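Side-chain contact in metallo-beta-lactamase domain-containing protein (Enterococcus faecalis, PDB 2AZ4), which is of unknown function, binds two zinc ions in a metallo-beta-lactamase fold, and may act as an RNA-binding exonuclease: residues 117-122 against 263-268. Sequence-based numbering, arbitrary orientation.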
loop_
_atom_site.group_PDB
_atom_site.type_symbol
_atom_site.label_atom_id
_atom_site.label_comp_id
_atom_site.label_asym_id
_atom_site.label_seq_id
_atom_site.Cartn_x
_atom_site.Cartn_y
_atom_site.Cartn_z
ATOM N N LYS A 117 1.820 -9.673 -4.965
ATOM C CA LYS A 117 2.616 -9.882 -6.181
ATOM C C LYS A 117 1.836 -9.529 -7.478
ATOM O O LYS A 117 2.372 -8.831 -8.359
ATOM C CB LYS A 117 3.162 -11.317 -6.200
ATOM C CG LYS A 117 3.986 -11.676 -7.440
ATOM C CD LYS A 117 4.313 -13.153 -7.433
ATOM C CE LYS A 117 4.911 -13.544 -8.778
ATOM N NZ LYS A 117 5.541 -14.898 -8.778
ATOM N N MET A 118 0.583 -10.003 -7.581
ATOM C CA MET A 118 -0.321 -9.645 -8.683
ATOM C C MET A 118 -0.511 -8.136 -8.813
ATOM O O MET A 118 -0.366 -7.584 -9.913
ATOM C CB MET A 118 -1.715 -10.267 -8.501
ATOM C CG MET A 118 -1.756 -11.766 -8.653
ATOM S SD MET A 118 -3.358 -12.566 -8.320
ATOM C CE MET A 118 -2.864 -13.982 -9.214
ATOM N N ILE A 119 -0.915 -7.497 -7.705
ATOM C CA ILE A 119 -1.114 -6.035 -7.637
ATOM C C ILE A 119 0.108 -5.260 -8.148
ATOM O O ILE A 119 0.007 -4.403 -9.027
ATOM C CB ILE A 119 -1.507 -5.589 -6.173
ATOM C CG1 ILE A 119 -2.855 -6.188 -5.742
ATOM C CG2 ILE A 119 -1.544 -4.062 -6.003
ATOM C CD1 ILE A 119 -3.951 -6.010 -6.758
ATOM N N LEU A 120 1.267 -5.589 -7.598
ATOM C CA LEU A 120 2.493 -4.869 -7.851
ATOM C C LEU A 120 2.862 -4.960 -9.324
ATOM O O LEU A 120 3.217 -3.948 -9.949
ATOM C CB LEU A 120 3.597 -5.486 -6.997
ATOM C CG LEU A 120 4.734 -4.694 -6.370
ATOM C CD1 LEU A 120 4.398 -3.212 -6.080
ATOM C CD2 LEU A 120 5.163 -5.428 -5.107
ATOM N N ASN A 121 2.761 -6.169 -9.879
ATOM C CA ASN A 121 3.115 -6.387 -11.274
ATOM C C ASN A 121 2.213 -5.567 -12.214
ATOM O O ASN A 121 2.646 -5.143 -13.279
ATOM C CB ASN A 121 3.095 -7.878 -11.621
ATOM C CG ASN A 121 4.427 -8.543 -11.370
ATOM O OD1 ASN A 121 4.620 -9.195 -10.364
ATOM N ND2 ASN A 121 5.368 -8.340 -12.268
ATOM N N SER A 122 0.972 -5.340 -11.790
ATOM C CA SER A 122 0.030 -4.484 -12.505
ATOM C C SER A 122 0.317 -2.996 -12.273
ATOM O O SER A 122 0.362 -2.213 -13.231
ATOM C CB SER A 122 -1.399 -4.814 -12.076
ATOM O OG SER A 122 -2.327 -3.919 -12.650
ATOM N N ALA A 263 -4.709 -0.586 -6.312
ATOM C CA ALA A 263 -4.412 -1.582 -5.278
ATOM C C ALA A 263 -5.632 -1.929 -4.403
ATOM O O ALA A 263 -5.666 -2.997 -3.788
ATOM C CB ALA A 263 -3.206 -1.150 -4.420
ATOM N N ASN A 264 -6.629 -1.044 -4.357
ATOM C CA ASN A 264 -7.877 -1.342 -3.620
ATOM C C ASN A 264 -8.876 -2.114 -4.467
ATOM O O ASN A 264 -9.978 -1.632 -4.778
ATOM C CB ASN A 264 -8.526 -0.070 -3.047
ATOM C CG ASN A 264 -9.410 -0.368 -1.864
ATOM O OD1 ASN A 264 -9.871 -1.503 -1.684
ATOM N ND2 ASN A 264 -9.655 0.648 -1.037
ATOM N N VAL A 265 -8.503 -3.341 -4.818
ATOM C CA VAL A 265 -9.265 -4.126 -5.786
ATOM C C VAL A 265 -10.650 -4.461 -5.236
ATOM O O VAL A 265 -11.625 -4.487 -5.974
ATOM C CB VAL A 265 -8.533 -5.413 -6.182
ATOM C CG1 VAL A 265 -9.130 -5.961 -7.457
ATOM C CG2 VAL A 265 -7.053 -5.132 -6.459
ATOM N N GLU A 266 -10.730 -4.696 -3.928
ATOM C CA GLU A 266 -12.010 -5.045 -3.310
ATOM C C GLU A 266 -13.022 -3.921 -3.316
ATOM O O GLU A 266 -14.219 -4.188 -3.343
ATOM C CB GLU A 266 -11.813 -5.537 -1.880
ATOM C CG GLU A 266 -11.486 -7.005 -1.765
ATOM C CD GLU A 266 -11.722 -7.513 -0.346
ATOM O OE1 GLU A 266 -12.892 -7.804 0.002
ATOM O OE2 GLU A 266 -10.745 -7.574 0.420
ATOM N N ARG A 267 -12.564 -2.672 -3.238
ATOM C CA ARG A 267 -13.486 -1.552 -3.380
ATOM C C ARG A 267 -14.096 -1.571 -4.787
ATOM O O ARG A 267 -15.306 -1.428 -4.934
ATOM C CB ARG A 267 -12.821 -0.197 -3.088
ATOM C CG ARG A 267 -13.781 0.988 -3.239
ATOM C CD ARG A 267 -13.167 2.357 -2.881
ATOM N NE ARG A 267 -12.651 2.397 -1.510
ATOM C CZ ARG A 267 -11.969 3.423 -0.998
ATOM N NH1 ARG A 267 -11.756 4.509 -1.736
ATOM N NH2 ARG A 267 -11.495 3.367 0.248
ATOM N N PHE A 268 -13.268 -1.757 -5.817
ATOM C CA PHE A 268 -13.803 -1.885 -7.190
ATOM C C PHE A 268 -14.792 -3.032 -7.306
ATOM O O PHE A 268 -15.907 -2.844 -7.813
ATOM C CB PHE A 268 -12.678 -2.033 -8.203
ATOM C CG PHE A 268 -11.976 -0.751 -8.498
ATOM C CD1 PHE A 268 -12.458 0.109 -9.511
ATOM C CD2 PHE A 268 -10.848 -0.365 -7.758
ATOM C CE1 PHE A 268 -11.798 1.313 -9.811
ATOM C CE2 PHE A 268 -10.186 0.852 -8.040
ATOM C CZ PHE A 268 -10.654 1.692 -9.072
#
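I119, on helix 114-123, sends its two branches to two neighbours on the other side, A263 and V265. The tight part lies at the far end of the longer branch: CD1 of I119 meets CG2 of V265 tip to tip at 3.2 Å, so short for two methyl groups that the exact separation is doubtful and may reflect coordinate error or some strain. On I119, CG1 stands anti to the carbonyl carbon (chi1 -64°) and carries CD1 out to this meeting, while CG2, anti to the backbone N, turns to A263 instead. There the fit is easier, 3.7 Å from CG2 of I119 to CB of A263. A forked, beta-branched side chain thus serves both partners, and the small methyl of A263 lets the chain come near, the two CA atoms of I119 and A263 lying 6.0 Å apart. At 265 valine suits because it is short and compact; L289 and F293 of helix 283-293 also pack against it.

No hydrogen bond joins the two segments, and all three touching residues are buried. The looser side belongs to K117, M118, N121 and S122, which are partly exposed and make no contact with 263-268. Beside V265 in sequence, N264 stands at the N-cap of helix 265-274, its OD1 accepting a weak bond from N of R267 (3.3 Å) as well as one from H195, while R267 forms salt bridges with E237 and D349.

A263 also lies beside the zinc ligand H94, its side chain about 8 Å from a zinc ion. The apolar contact joins a helix of the metallo-beta-lactamase domain to the start of a helix that follows strand 256-260 of the six-stranded parallel sheet, next to the dinuclear zinc site characteristic of this fold.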